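PDB 5Z06: Exo beta-1,2-glucooligosaccharide sophorohydrolase (non-reducing end) from Parabacteroides distasonis ATCC 8503, which hydrolyses linear beta-1,2-glucan and beta-1,2-glucooligosaccharides of four or more glucose units, releasing sophorose from the non-reducing end. Local coordinates for residues Ser14-Tyr22 with Leu654-Leu662; Met485-Gln493 with Phe549-Phe557. All coordinates share one frame; numbering follows the deposited sequence. Where two conformers were deposited one is given.

Interaction 1: residues Ser14-Tyr22 with Leu654-Leu662. With GOL (glycerol), chain E.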
ATOM      1  N   SER A  14      -4.201  -8.105 -14.691  1.00 31.33           N
ATOM      2  CA  SER A  14      -4.361  -6.660 -14.624  1.00 30.62           C
ATOM      3  C   SER A  14      -5.440  -6.401 -13.603  1.00 32.20           C
ATOM      4  O   SER A  14      -6.539  -6.959 -13.717  1.00 34.65           O
ATOM      5  CB  SER A  14      -4.778  -6.103 -15.968  1.00 28.34           C
ATOM      6  OG  SER A  14      -4.804  -4.706 -15.936  1.00 29.35           O
ATOM      7  N   LEU A  15      -5.125  -5.596 -12.589  1.00 29.92           N
ATOM      8  CA  LEU A  15      -6.131  -5.154 -11.628  1.00 30.93           C
ATOM      9  C   LEU A  15      -7.106  -4.175 -12.247  1.00 29.35           C
ATOM     10  O   LEU A  15      -8.203  -4.006 -11.741  1.00 30.96           O
ATOM     11  CB  LEU A  15      -5.472  -4.545 -10.382  1.00 32.84           C
ATOM     12  CG  LEU A  15      -4.580  -5.512  -9.586  1.00 33.13           C
ATOM     13  CD1 LEU A  15      -3.920  -4.831  -8.397  1.00 33.54           C
ATOM     14  CD2 LEU A  15      -5.399  -6.712  -9.118  1.00 30.94           C
ATOM     15  N   MET A  16      -6.715  -3.539 -13.344  1.00 30.65           N
ATOM     16  CA  MET A  16      -7.631  -2.702 -14.116  1.00 30.75           C
ATOM     17  C   MET A  16      -8.121  -3.433 -15.360  1.00 30.90           C
ATOM     18  O   MET A  16      -7.408  -4.239 -15.932  1.00 31.97           O
ATOM     19  CB  MET A  16      -6.948  -1.383 -14.511  1.00 29.56           C
ATOM     20  CG  MET A  16      -6.552  -0.510 -13.338  1.00 30.72           C
ATOM     21  SD  MET A  16      -7.942  -0.069 -12.275  1.00 28.94           S
ATOM     22  CE  MET A  16      -8.250   1.632 -12.725  1.00 29.49           C
ATOM     23  N   LYS A  17      -9.347  -3.132 -15.775  1.00 31.67           N
ATOM     24  CA  LYS A  17      -9.869  -3.628 -17.028  1.00 31.98           C
ATOM     25  C   LYS A  17      -9.319  -2.802 -18.150  1.00 28.78           C
ATOM     26  O   LYS A  17      -8.660  -1.785 -17.927  1.00 25.79           O
ATOM     27  CB  LYS A  17     -11.395  -3.562 -17.055  1.00 37.65           C
ATOM     28  CG  LYS A  17     -12.022  -4.547 -16.098  1.00 43.97           C
ATOM     29  CD  LYS A  17     -13.493  -4.265 -15.862  1.00 49.24           C
ATOM     30  CE  LYS A  17     -13.966  -4.980 -14.596  1.00 53.74           C
ATOM     31  NZ  LYS A  17     -15.289  -4.453 -14.156  1.00 56.72           N
ATOM     32  N   GLY A  18      -9.583  -3.286 -19.359  1.00 27.95           N
ATOM     33  CA  GLY A  18      -9.413  -2.533 -20.586  1.00 27.85           C
ATOM     34  C   GLY A  18      -8.024  -2.632 -21.154  1.00 25.79           C
ATOM     35  O   GLY A  18      -7.840  -3.144 -22.224  1.00 25.02           O
ATOM     36  N   ASP A  19      -7.057  -2.119 -20.418  1.00 26.88           N
ATOM     37  CA  ASP A  19      -5.681  -2.088 -20.846  1.00 27.88           C
ATOM     38  C   ASP A  19      -4.740  -2.160 -19.648  1.00 27.74           C
ATOM     39  O   ASP A  19      -5.150  -1.949 -18.518  1.00 27.92           O
ATOM     40  CB  ASP A  19      -5.421  -0.807 -21.639  1.00 28.21           C
ATOM     41  CG  ASP A  19      -5.752   0.462 -20.853  1.00 29.15           C
ATOM     42  OD1 ASP A  19      -4.998   0.878 -19.952  1.00 32.09           O
ATOM     43  OD2 ASP A  19      -6.776   1.078 -21.157  1.00 32.30           O
ATOM     44  N   TYR A  20      -3.471  -2.437 -19.931  1.00 27.29           N
ATOM     45  CA  TYR A  20      -2.516  -2.799 -18.915  1.00 26.96           C
ATOM     46  C   TYR A  20      -1.429  -1.739 -18.822  1.00 26.90           C
ATOM     47  O   TYR A  20      -0.654  -1.508 -19.761  1.00 26.48           O
ATOM     48  CB  TYR A  20      -1.903  -4.173 -19.176  1.00 29.80           C
ATOM     49  CG  TYR A  20      -1.050  -4.614 -18.010  1.00 30.81           C
ATOM     50  CD1 TYR A  20      -1.592  -4.668 -16.721  1.00 31.56           C
ATOM     51  CD2 TYR A  20       0.306  -4.919 -18.166  1.00 30.28           C
ATOM     52  CE1 TYR A  20      -0.818  -5.031 -15.633  1.00 30.92           C
ATOM     53  CE2 TYR A  20       1.073  -5.304 -17.071  1.00 31.18           C
ATOM     54  CZ  TYR A  20       0.494  -5.345 -15.804  1.00 29.99           C
ATOM     55  OH  TYR A  20       1.196  -5.684 -14.680  1.00 31.15           O
ATOM     56  N   PHE A  21      -1.386  -1.098 -17.669  1.00 25.07           N
ATOM     57  CA  PHE A  21      -0.567   0.049 -17.500  1.00 25.78           C
ATOM     58  C   PHE A  21       0.869  -0.298 -17.809  1.00 25.28           C
ATOM     59  O   PHE A  21       1.518   0.421 -18.536  1.00 24.26           O
ATOM     60  CB  PHE A  21      -0.680   0.649 -16.083  1.00 26.34           C
ATOM     61  CG  PHE A  21       0.277   1.760 -15.887  1.00 25.50           C
ATOM     62  CD1 PHE A  21      -0.052   3.031 -16.278  1.00 24.88           C
ATOM     63  CD2 PHE A  21       1.548   1.510 -15.425  1.00 26.01           C
ATOM     64  CE1 PHE A  21       0.858   4.063 -16.170  1.00 26.00           C
ATOM     65  CE2 PHE A  21       2.470   2.535 -15.322  1.00 26.20           C
ATOM     66  CZ  PHE A  21       2.122   3.815 -15.687  1.00 25.81           C
ATOM     67  N   TYR A  22       1.331  -1.421 -17.285  1.00 26.37           N
ATOM     68  CA  TYR A  22       2.730  -1.822 -17.408  1.00 28.10           C
ATOM     69  C   TYR A  22       2.978  -2.600 -18.688  1.00 28.52           C
ATOM     70  O   TYR A  22       3.494  -3.713 -18.663  1.00 29.99           O
ATOM     71  CB  TYR A  22       3.114  -2.675 -16.217  1.00 28.43           C
ATOM     72  CG  TYR A  22       3.083  -1.912 -14.929  1.00 29.04           C
ATOM     73  CD1 TYR A  22       4.102  -1.032 -14.601  1.00 30.00           C
ATOM     74  CD2 TYR A  22       2.030  -2.057 -14.044  1.00 28.07           C
ATOM     75  CE1 TYR A  22       4.080  -0.328 -13.408  1.00 30.03           C
ATOM     76  CE2 TYR A  22       2.001  -1.350 -12.863  1.00 29.08           C
ATOM     77  CZ  TYR A  22       3.029  -0.511 -12.545  1.00 28.99           C
ATOM     78  OH  TYR A  22       2.955   0.152 -11.363  1.00 31.13           O
ATOM     79  N   LEU A 654      -7.289   6.828 -12.554  1.00 25.88           N
ATOM     80  CA  LEU A 654      -8.192   6.533 -13.669  1.00 26.43           C
ATOM     81  C   LEU A 654      -7.685   7.152 -14.968  1.00 25.23           C
ATOM     82  O   LEU A 654      -7.982   6.643 -16.040  1.00 25.40           O
ATOM     83  CB  LEU A 654      -9.617   6.985 -13.387  1.00 27.25           C
ATOM     84  CG  LEU A 654     -10.279   6.217 -12.238  1.00 29.31           C
ATOM     85  CD1 LEU A 654     -11.627   6.842 -11.928  1.00 27.91           C
ATOM     86  CD2 LEU A 654     -10.419   4.739 -12.577  1.00 30.17           C
ATOM     87  N   THR A 655      -6.880   8.197 -14.874  1.00 25.17           N
ATOM     88  CA  THR A 655      -6.429   8.896 -16.073  1.00 26.80           C
ATOM     89  C   THR A 655      -5.511   8.026 -16.891  1.00 27.64           C
ATOM     90  O   THR A 655      -5.651   7.973 -18.102  1.00 27.70           O
ATOM     91  CB  THR A 655      -5.799  10.248 -15.712  1.00 26.92           C
ATOM     92  OG1 THR A 655      -6.774  11.010 -15.002  1.00 28.11           O
ATOM     93  CG2 THR A 655      -5.361  11.034 -16.966  1.00 27.63           C
ATOM     94  N   VAL A 656      -4.603   7.319 -16.221  1.00 28.48           N
ATOM     95  CA  VAL A 656      -3.696   6.402 -16.887  1.00 29.07           C
ATOM     96  C   VAL A 656      -4.091   4.934 -16.730  1.00 28.43           C
ATOM     97  O   VAL A 656      -3.362   4.039 -17.186  1.00 28.76           O
ATOM     98  CB  VAL A 656      -2.236   6.616 -16.410  1.00 31.33           C
ATOM     99  CG1 VAL A 656      -1.851   8.074 -16.529  1.00 31.71           C
ATOM    100  CG2 VAL A 656      -2.018   6.134 -14.992  1.00 31.53           C
ATOM    101  N   ASN A 657      -5.223   4.685 -16.073  1.00 27.40           N
ATOM    102  CA  ASN A 657      -5.770   3.335 -15.882  1.00 25.64           C
ATOM    103  C   ASN A 657      -4.812   2.421 -15.095  1.00 25.69           C
ATOM    104  O   ASN A 657      -4.370   1.364 -15.555  1.00 23.89           O
ATOM    105  CB  ASN A 657      -6.180   2.678 -17.200  1.00 25.65           C
ATOM    106  CG  ASN A 657      -7.106   1.514 -16.964  1.00 24.91           C
ATOM    107  OD1 ASN A 657      -7.952   1.601 -16.112  1.00 24.87           O
ATOM    108  ND2 ASN A 657      -6.902   0.409 -17.656  1.00 25.27           N
ATOM    109  N   TRP A 658      -4.529   2.879 -13.881  1.00 26.80           N
ATOM    110  CA  TRP A 658      -3.607   2.251 -12.962  1.00 26.12           C
ATOM    111  C   TRP A 658      -4.264   2.135 -11.578  1.00 25.55           C
ATOM    112  O   TRP A 658      -4.990   3.013 -11.139  1.00 26.91           O
ATOM    113  CB  TRP A 658      -2.343   3.102 -12.877  1.00 25.29           C
ATOM    114  CG  TRP A 658      -1.342   2.593 -11.915  1.00 26.52           C
ATOM    115  CD1 TRP A 658      -0.351   1.693 -12.153  1.00 27.18           C
ATOM    116  CD2 TRP A 658      -1.246   2.943 -10.541  1.00 27.25           C
ATOM    117  NE1 TRP A 658       0.373   1.468 -11.009  1.00 27.33           N
ATOM    118  CE2 TRP A 658      -0.154   2.230 -10.005  1.00 28.51           C
ATOM    119  CE3 TRP A 658      -1.971   3.800  -9.713  1.00 27.68           C
ATOM    120  CZ2 TRP A 658       0.228   2.346  -8.684  1.00 27.90           C
ATOM    121  CZ3 TRP A 658      -1.598   3.914  -8.409  1.00 27.72           C
ATOM    122  CH2 TRP A 658      -0.502   3.191  -7.901  1.00 28.82           C
ATOM    123  N   VAL A 659      -3.995   1.037 -10.906  1.00 25.44           N
ATOM    124  CA  VAL A 659      -4.279   0.906  -9.489  1.00 26.73           C
ATOM    125  C   VAL A 659      -3.079   0.257  -8.827  1.00 26.08           C
ATOM    126  O   VAL A 659      -2.372  -0.546  -9.413  1.00 26.44           O
ATOM    127  CB  VAL A 659      -5.594   0.135  -9.228  1.00 26.63           C
ATOM    128  CG1 VAL A 659      -5.502  -1.298  -9.723  1.00 27.43           C
ATOM    129  CG2 VAL A 659      -5.962   0.165  -7.739  1.00 27.87           C
ATOM    130  N   SER A 660      -2.846   0.642  -7.595  1.00 26.28           N
ATOM    131  CA  SER A 660      -1.722   0.157  -6.856  1.00 26.43           C
ATOM    132  C   SER A 660      -1.815  -1.341  -6.673  1.00 27.97           C
ATOM    133  O   SER A 660      -2.899  -1.867  -6.404  1.00 26.11           O
ATOM    134  CB  SER A 660      -1.690   0.817  -5.491  1.00 25.59           C
ATOM    135  OG  SER A 660      -0.627   0.316  -4.766  1.00 25.94           O
ATOM    136  N   PRO A 661      -0.670  -2.046  -6.806  1.00 29.35           N
ATOM    137  CA  PRO A 661      -0.667  -3.487  -6.511  1.00 28.72           C
ATOM    138  C   PRO A 661      -0.541  -3.818  -5.031  1.00 28.38           C
ATOM    139  O   PRO A 661      -0.433  -4.979  -4.699  1.00 31.59           O
ATOM    140  CB  PRO A 661       0.563  -3.988  -7.267  1.00 30.25           C
ATOM    141  CG  PRO A 661       1.490  -2.805  -7.302  1.00 31.27           C
ATOM    142  CD  PRO A 661       0.661  -1.556  -7.200  1.00 29.67           C
ATOM    143  N   LEU A 662      -0.578  -2.825  -4.139  1.00 27.81           N
ATOM    144  CA  LEU A 662      -0.282  -3.058  -2.735  1.00 27.14           C
ATOM    145  C   LEU A 662      -1.279  -2.400  -1.805  1.00 26.43           C
ATOM    146  O   LEU A 662      -2.055  -1.511  -2.191  1.00 24.99           O
ATOM    147  CB  LEU A 662       1.163  -2.603  -2.389  1.00 26.28           C
ATOM    148  CG  LEU A 662       1.663  -1.205  -2.758  1.00 26.97           C
ATOM    149  CD1 LEU A 662       1.045  -0.118  -1.898  1.00 27.74           C
ATOM    150  CD2 LEU A 662       3.162  -1.146  -2.568  1.00 26.90           C
TER
HETATM  151  C1  GOL E 803      -2.197  -1.417 -12.385  1.00 38.87           C
HETATM  152  O1  GOL E 803      -2.855  -1.562 -13.647  1.00 44.60           O
HETATM  153  C2  GOL E 803      -1.215  -2.518 -11.967  1.00 38.57           C
HETATM  154  O2  GOL E 803      -0.531  -2.081 -10.792  1.00 39.16           O
HETATM  155  C3  GOL E 803      -1.880  -3.806 -11.498  1.00 38.91           C
HETATM  156  O3  GOL E 803      -2.326  -4.605 -12.593  1.00 35.43           O
HETATM  157  O   HOH W   1      -3.684  -1.118 -16.324  1.00 25.24           O
HETATM  158  O   HOH W   2      -2.908   1.696 -18.689  1.00 35.97           O
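A G1 beta bulge in which N657 and W658 both face N653 presents these two side chains to the loop 14-22, joining the link between strands 9-11 and 23-28 of the N-terminal beta-rich part to the edge strand 658-659 of the glycoamylase-like region. With CG turned anti to the backbone N (chi1 -162°), N657 reaches into the bend at K17-D19. Its ND2 donates to K17 O at 2.8 Å, nearly in line with the carbonyl, and to D19 OD1 at 3.0 Å, which it meets from above the carboxylate plane; R37 forms a salt bridge with D19 OD2. With N657 cut back to an alanine, K17 O and D19 OD1 would probably lose the donor they share, and the bend would be freer to shift. M16 runs alongside the N657 amide, pointing the other way, its CE 3.4 Å from N657 OD1 and its SD against V659 CG1. The indole of W658 directs its edge at the face of F21, the planes 74° apart, while W658 NE1 donates to Y22 OH at 2.9 Å, close to the indole plane. L15 CB presses on V659 CG1 at a tight 3.3 Å. A water donates to D19 O and N657 O and accepts from F21 N, joining the backbones. Beside it a glycerol, probably from the crystallisation liquor, accepts from L15 N and donates to V659 O. Nearby, helix 639-642 packs F641 against M16, L654 and V659, G18 bonds through its backbone to V42 of strand 42-43, and strand 658-659 borders a three-stranded antiparallel sheet with 652-653 and 610-611.

Interaction 2: residues Met485-Gln493 with Phe549-Phe557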
ATOM      1  N   MET A 485      10.503  24.244  22.233  0.50 34.27           N
ATOM      2  CA  MET A 485      10.907  23.543  21.025  0.50 35.49           C
ATOM      3  C   MET A 485       9.796  23.420  19.991  0.50 34.32           C
ATOM      4  O   MET A 485      10.075  23.318  18.796  0.50 34.56           O
ATOM      5  CB  MET A 485      11.436  22.163  21.383  0.50 37.08           C
ATOM      6  CG  MET A 485      12.642  22.214  22.299  0.50 37.67           C
ATOM      7  SD  MET A 485      14.088  22.788  21.410  0.50 38.92           S
ATOM      8  CE  MET A 485      14.935  23.693  22.711  0.50 41.94           C
ATOM      9  N   TYR A 486       8.549  23.421  20.456  1.00 33.15           N
ATOM     10  CA  TYR A 486       7.406  23.533  19.580  1.00 34.33           C
ATOM     11  C   TYR A 486       7.453  24.788  18.703  1.00 34.02           C
ATOM     12  O   TYR A 486       7.103  24.719  17.530  1.00 34.91           O
ATOM     13  CB  TYR A 486       6.106  23.544  20.374  1.00 32.56           C
ATOM     14  CG  TYR A 486       4.902  23.599  19.477  1.00 33.36           C
ATOM     15  CD1 TYR A 486       4.321  22.431  18.980  1.00 31.61           C
ATOM     16  CD2 TYR A 486       4.345  24.828  19.104  1.00 32.92           C
ATOM     17  CE1 TYR A 486       3.200  22.488  18.162  1.00 31.85           C
ATOM     18  CE2 TYR A 486       3.245  24.893  18.271  1.00 33.14           C
ATOM     19  CZ  TYR A 486       2.678  23.720  17.804  1.00 32.23           C
ATOM     20  OH  TYR A 486       1.610  23.798  16.973  1.00 31.47           O
ATOM     21  N   TYR A 487       7.877  25.922  19.254  1.00 33.39           N
ATOM     22  CA  TYR A 487       7.968  27.170  18.451  1.00 32.44           C
ATOM     23  C   TYR A 487       9.300  27.367  17.777  1.00 31.32           C
ATOM     24  O   TYR A 487       9.358  27.893  16.676  1.00 33.63           O
ATOM     25  CB  TYR A 487       7.600  28.407  19.289  1.00 33.06           C
ATOM     26  CG  TYR A 487       6.146  28.383  19.651  1.00 33.09           C
ATOM     27  CD1 TYR A 487       5.175  28.639  18.689  1.00 33.96           C
ATOM     28  CD2 TYR A 487       5.729  28.014  20.924  1.00 32.63           C
ATOM     29  CE1 TYR A 487       3.829  28.584  19.000  1.00 32.70           C
ATOM     30  CE2 TYR A 487       4.393  27.969  21.241  1.00 33.62           C
ATOM     31  CZ  TYR A 487       3.453  28.258  20.269  1.00 31.27           C
ATOM     32  OH  TYR A 487       2.131  28.204  20.565  1.00 33.57           O
ATOM     33  N   SER A 488      10.366  26.947  18.437  1.00 31.99           N
ATOM     34  CA  SER A 488      11.718  27.171  17.938  1.00 31.01           C
ATOM     35  C   SER A 488      12.051  26.161  16.838  1.00 31.32           C
ATOM     36  O   SER A 488      12.848  26.453  15.948  1.00 32.42           O
ATOM     37  CB  SER A 488      12.710  27.071  19.092  1.00 30.69           C
ATOM     38  OG  SER A 488      12.954  25.712  19.452  1.00 30.64           O
ATOM     39  N   GLY A 489      11.421  24.984  16.901  1.00 29.78           N
ATOM     40  CA  GLY A 489      11.678  23.893  15.968  1.00 30.29           C
ATOM     41  C   GLY A 489      10.545  23.663  15.006  1.00 29.64           C
ATOM     42  O   GLY A 489      10.583  24.133  13.867  1.00 30.34           O
ATOM     43  N   TRP A 490       9.535  22.935  15.476  1.00 28.61           N
ATOM     44  CA  TRP A 490       8.329  22.684  14.701  1.00 27.36           C
ATOM     45  C   TRP A 490       7.838  23.952  13.967  1.00 28.83           C
ATOM     46  O   TRP A 490       7.743  23.953  12.741  1.00 28.14           O
ATOM     47  CB  TRP A 490       7.251  22.124  15.614  1.00 26.04           C
ATOM     48  CG  TRP A 490       5.937  22.216  15.077  1.00 26.18           C
ATOM     49  CD1 TRP A 490       4.994  23.106  15.414  1.00 26.91           C
ATOM     50  CD2 TRP A 490       5.390  21.404  14.039  1.00 25.89           C
ATOM     51  NE1 TRP A 490       3.853  22.882  14.685  1.00 29.20           N
ATOM     52  CE2 TRP A 490       4.072  21.845  13.823  1.00 26.38           C
ATOM     53  CE3 TRP A 490       5.868  20.301  13.314  1.00 25.99           C
ATOM     54  CZ2 TRP A 490       3.220  21.260  12.879  1.00 25.85           C
ATOM     55  CZ3 TRP A 490       5.010  19.703  12.377  1.00 26.79           C
ATOM     56  CH2 TRP A 490       3.705  20.196  12.167  1.00 25.21           C
ATOM     57  N   ALA A 491       7.574  25.027  14.708  1.00 28.85           N
ATOM     58  CA  ALA A 491       7.071  26.275  14.113  1.00 30.93           C
ATOM     59  C   ALA A 491       8.166  27.353  14.003  1.00 30.17           C
ATOM     60  O   ALA A 491       7.889  28.537  14.103  1.00 31.14           O
ATOM     61  CB  ALA A 491       5.875  26.789  14.897  1.00 28.19           C
ATOM     62  N   SER A 492       9.397  26.916  13.799  1.00 30.97           N
ATOM     63  CA  SER A 492      10.538  27.795  13.687  1.00 34.55           C
ATOM     64  C   SER A 492      10.256  28.946  12.736  1.00 37.07           C
ATOM     65  O   SER A 492       9.770  28.732  11.619  1.00 33.78           O
ATOM     66  CB  SER A 492      11.740  27.032  13.143  1.00 34.54           C
ATOM     67  OG  SER A 492      12.853  27.897  12.969  1.00 33.27           O
ATOM     68  N   GLN A 493      10.580  30.156  13.190  1.00 36.49           N
ATOM     69  CA  GLN A 493      10.537  31.336  12.344  1.00 37.64           C
ATOM     70  C   GLN A 493      11.868  31.627  11.643  1.00 37.29           C
ATOM     71  O   GLN A 493      11.953  32.591  10.898  1.00 38.49           O
ATOM     72  CB  GLN A 493      10.074  32.535  13.165  1.00 38.00           C
ATOM     73  CG  GLN A 493       8.698  32.336  13.780  1.00 37.47           C
ATOM     74  CD  GLN A 493       7.639  32.138  12.714  1.00 37.69           C
ATOM     75  OE1 GLN A 493       7.323  33.057  11.963  1.00 37.79           O
ATOM     76  NE2 GLN A 493       7.113  30.920  12.617  1.00 37.97           N
ATOM     77  N   PHE A 549      -5.976  20.867  20.733  1.00 30.57           N
ATOM     78  CA  PHE A 549      -4.704  21.504  20.704  1.00 30.51           C
ATOM     79  C   PHE A 549      -4.805  22.734  19.865  1.00 31.63           C
ATOM     80  O   PHE A 549      -5.218  22.687  18.693  1.00 31.06           O
ATOM     81  CB  PHE A 549      -3.588  20.626  20.193  1.00 31.30           C
ATOM     82  CG  PHE A 549      -2.290  21.349  20.144  1.00 31.48           C
ATOM     83  CD1 PHE A 549      -1.739  21.861  21.313  1.00 31.62           C
ATOM     84  CD2 PHE A 549      -1.646  21.569  18.950  1.00 32.13           C
ATOM     85  CE1 PHE A 549      -0.552  22.574  21.291  1.00 32.06           C
ATOM     86  CE2 PHE A 549      -0.458  22.278  18.918  1.00 33.00           C
ATOM     87  CZ  PHE A 549       0.089  22.789  20.089  1.00 33.75           C
ATOM     88  N   THR A 550      -4.413  23.826  20.507  1.00 31.33           N
ATOM     89  CA  THR A 550      -4.419  25.140  19.946  1.00 30.26           C
ATOM     90  C   THR A 550      -3.122  25.768  20.354  1.00 29.35           C
ATOM     91  O   THR A 550      -2.824  25.836  21.527  1.00 29.71           O
ATOM     92  CB  THR A 550      -5.604  25.913  20.531  1.00 29.56           C
ATOM     93  OG1 THR A 550      -6.770  25.118  20.367  1.00 28.47           O
ATOM     94  CG2 THR A 550      -5.802  27.236  19.841  1.00 29.71           C
ATOM     95  N   ASP A 551      -2.321  26.174  19.377  1.00 32.41           N
ATOM     96  CA  ASP A 551      -1.088  26.927  19.627  1.00 32.54           C
ATOM     97  C   ASP A 551      -1.402  28.423  19.470  1.00 34.36           C
ATOM     98  O   ASP A 551      -2.585  28.805  19.400  1.00 33.25           O
ATOM     99  CB  ASP A 551       0.065  26.419  18.737  1.00 32.21           C
ATOM    100  CG  ASP A 551      -0.136  26.675  17.241  1.00 30.05           C
ATOM    101  OD1 ASP A 551      -1.014  27.447  16.803  1.00 31.46           O
ATOM    102  OD2 ASP A 551       0.619  26.073  16.483  1.00 31.13           O
ATOM    103  N   LYS A 552      -0.378  29.273  19.415  1.00 37.07           N
ATOM    104  CA  LYS A 552      -0.630  30.715  19.315  1.00 39.72           C
ATOM    105  C   LYS A 552      -1.247  31.142  17.968  1.00 38.30           C
ATOM    106  O   LYS A 552      -1.867  32.188  17.875  1.00 37.62           O
ATOM    107  CB  LYS A 552       0.631  31.506  19.664  1.00 44.07           C
ATOM    108  CG  LYS A 552       1.729  31.574  18.615  1.00 49.67           C
ATOM    109  CD  LYS A 552       3.085  31.950  19.254  1.00 54.47           C
ATOM    110  CE  LYS A 552       3.924  32.936  18.438  1.00 58.40           C
ATOM    111  NZ  LYS A 552       3.591  34.355  18.769  1.00 61.60           N
ATOM    112  N   TYR A 553      -1.120  30.291  16.956  1.00 35.50           N
ATOM    113  CA  TYR A 553      -1.606  30.565  15.595  1.00 33.90           C
ATOM    114  C   TYR A 553      -2.993  30.068  15.245  1.00 32.88           C
ATOM    115  O   TYR A 553      -3.736  30.760  14.583  1.00 38.21           O
ATOM    116  CB  TYR A 553      -0.661  29.912  14.628  1.00 33.35           C
ATOM    117  CG  TYR A 553       0.748  30.326  14.853  1.00 32.08           C
ATOM    118  CD1 TYR A 553       1.117  31.661  14.746  1.00 33.17           C
ATOM    119  CD2 TYR A 553       1.710  29.406  15.185  1.00 32.28           C
ATOM    120  CE1 TYR A 553       2.430  32.059  14.943  1.00 33.16           C
ATOM    121  CE2 TYR A 553       3.021  29.790  15.378  1.00 32.12           C
ATOM    122  CZ  TYR A 553       3.380  31.115  15.254  1.00 32.39           C
ATOM    123  OH  TYR A 553       4.697  31.483  15.447  1.00 34.18           O
ATOM    124  N   THR A 554      -3.332  28.855  15.657  1.00 31.32           N
ATOM    125  CA  THR A 554      -4.598  28.261  15.280  1.00 29.93           C
ATOM    126  C   THR A 554      -4.933  27.110  16.191  1.00 28.69           C
ATOM    127  O   THR A 554      -4.042  26.491  16.793  1.00 31.04           O
ATOM    128  CB  THR A 554      -4.559  27.732  13.802  1.00 29.64           C
ATOM    129  OG1 THR A 554      -5.843  27.217  13.415  1.00 28.39           O
ATOM    130  CG2 THR A 554      -3.488  26.639  13.603  1.00 28.56           C
ATOM    131  N   ASN A 555      -6.220  26.815  16.270  1.00 27.20           N
ATOM    132  CA  ASN A 555      -6.680  25.511  16.702  1.00 28.36           C
ATOM    133  C   ASN A 555      -6.457  24.519  15.533  1.00 29.98           C
ATOM    134  O   ASN A 555      -6.739  24.860  14.383  1.00 28.98           O
ATOM    135  CB  ASN A 555      -8.140  25.580  17.019  1.00 29.52           C
ATOM    136  CG  ASN A 555      -8.701  24.231  17.338  1.00 30.86           C
ATOM    137  OD1 ASN A 555      -9.335  23.587  16.490  1.00 31.62           O
ATOM    138  ND2 ASN A 555      -8.422  23.757  18.546  1.00 31.49           N
ATOM    139  N   TYR A 556      -5.981  23.307  15.823  1.00 29.51           N
ATOM    140  CA  TYR A 556      -5.626  22.365  14.750  1.00 29.50           C
ATOM    141  C   TYR A 556      -6.781  21.613  14.094  1.00 28.81           C
ATOM    142  O   TYR A 556      -6.714  21.353  12.907  1.00 29.66           O
ATOM    143  CB  TYR A 556      -4.408  21.470  15.115  1.00 28.30           C
ATOM    144  CG  TYR A 556      -3.213  22.318  14.917  1.00 26.97           C
ATOM    145  CD1 TYR A 556      -2.673  22.487  13.657  1.00 27.21           C
ATOM    146  CD2 TYR A 556      -2.757  23.121  15.937  1.00 28.55           C
ATOM    147  CE1 TYR A 556      -1.636  23.360  13.434  1.00 27.74           C
ATOM    148  CE2 TYR A 556      -1.706  23.997  15.736  1.00 28.37           C
ATOM    149  CZ  TYR A 556      -1.155  24.126  14.482  1.00 28.50           C
ATOM    150  OH  TYR A 556      -0.120  24.995  14.275  1.00 28.98           O
ATOM    151  N   PHE A 557      -7.854  21.317  14.805  1.00 28.56           N
ATOM    152  CA  PHE A 557      -8.993  20.749  14.126  1.00 29.91           C
ATOM    153  C   PHE A 557      -9.466  21.740  13.059  1.00 31.71           C
ATOM    154  O   PHE A 557      -9.751  21.344  11.946  1.00 31.47           O
ATOM    155  CB  PHE A 557     -10.167  20.465  15.048  1.00 30.43           C
ATOM    156  CG  PHE A 557     -11.352  19.928  14.312  1.00 30.30           C
ATOM    157  CD1 PHE A 557     -11.382  18.586  13.925  1.00 29.98           C
ATOM    158  CD2 PHE A 557     -12.388  20.765  13.911  1.00 29.90           C
ATOM    159  CE1 PHE A 557     -12.451  18.090  13.200  1.00 29.79           C
ATOM    160  CE2 PHE A 557     -13.464  20.267  13.186  1.00 29.62           C
ATOM    161  CZ  PHE A 557     -13.498  18.933  12.832  1.00 29.07           C
TER
HETATM  162  O   HOH W   3       6.918  29.836  16.076  1.00 34.79           O
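Y486 and F549 form the apolar centre, an offset edge-to-face pair in which the F549 edge is directed at the Y486 face, centroids 5.3 Å apart and planes at 79°. It joins helix 485-490 to the loop leading into helix 556-573 in the glycoamylase-like region, whose family, of the six-hairpin clan, is consistent with an (alpha/alpha)6 barrel. M471 of helix 467-475 and I700 of helix 691-702 pack on both rings. Farther out, Y487 CE1 lies 3.5 Å from K552 CD and meets Y553 CE2 at the Y487 ring edge; the two tyrosine side chains lie side by side, running opposite ways. The polar edge is organised by D551. Its CG sits between the backbone N and the carbonyl carbon (chi1 66°), which turns OD1 back to its own loop, where it accepts from Y553 N in an Asx turn and from T554 N. OD2 takes two phenolic protons: Y486 OH donates at 2.5 Å on the anti side, and Y556 OH at 2.6 Å on the syn side, both from the same face of the carboxylate. Four donors thus grip this buried carboxylate, probably favouring its ionised form. Y513 is a further partner of Y556 OH. Next to D551, K552 N donates to Y487 OH at 3.0 Å. At the margin Q493 NE2 bonds to A491 O and M512 O, and a water spans A491 O and Y553 OH, 2.8 Å from the latter.

From the N terminus, the chain passes strand 9-11 and enters the loop 14-22, whose partner 654-662 comes more than 630 residues later. Interaction 1 therefore closes a very long loop, joining the N-terminal beta-rich part, where the calcium ion is bound, to a small antiparallel sheet within the glycoamylase-like region, late in the chain. Interaction 2 is nested inside that loop and closes a much shorter one, with 55 residues between 485-493 and 549-557, both within the glycoamylase-like region. It ties helix 485-490 to the loop that leads into helix 556-573. Interactions 1 and 2 do not touch: their centres are about 41 Å apart and their nearest atoms about 25 Å apart.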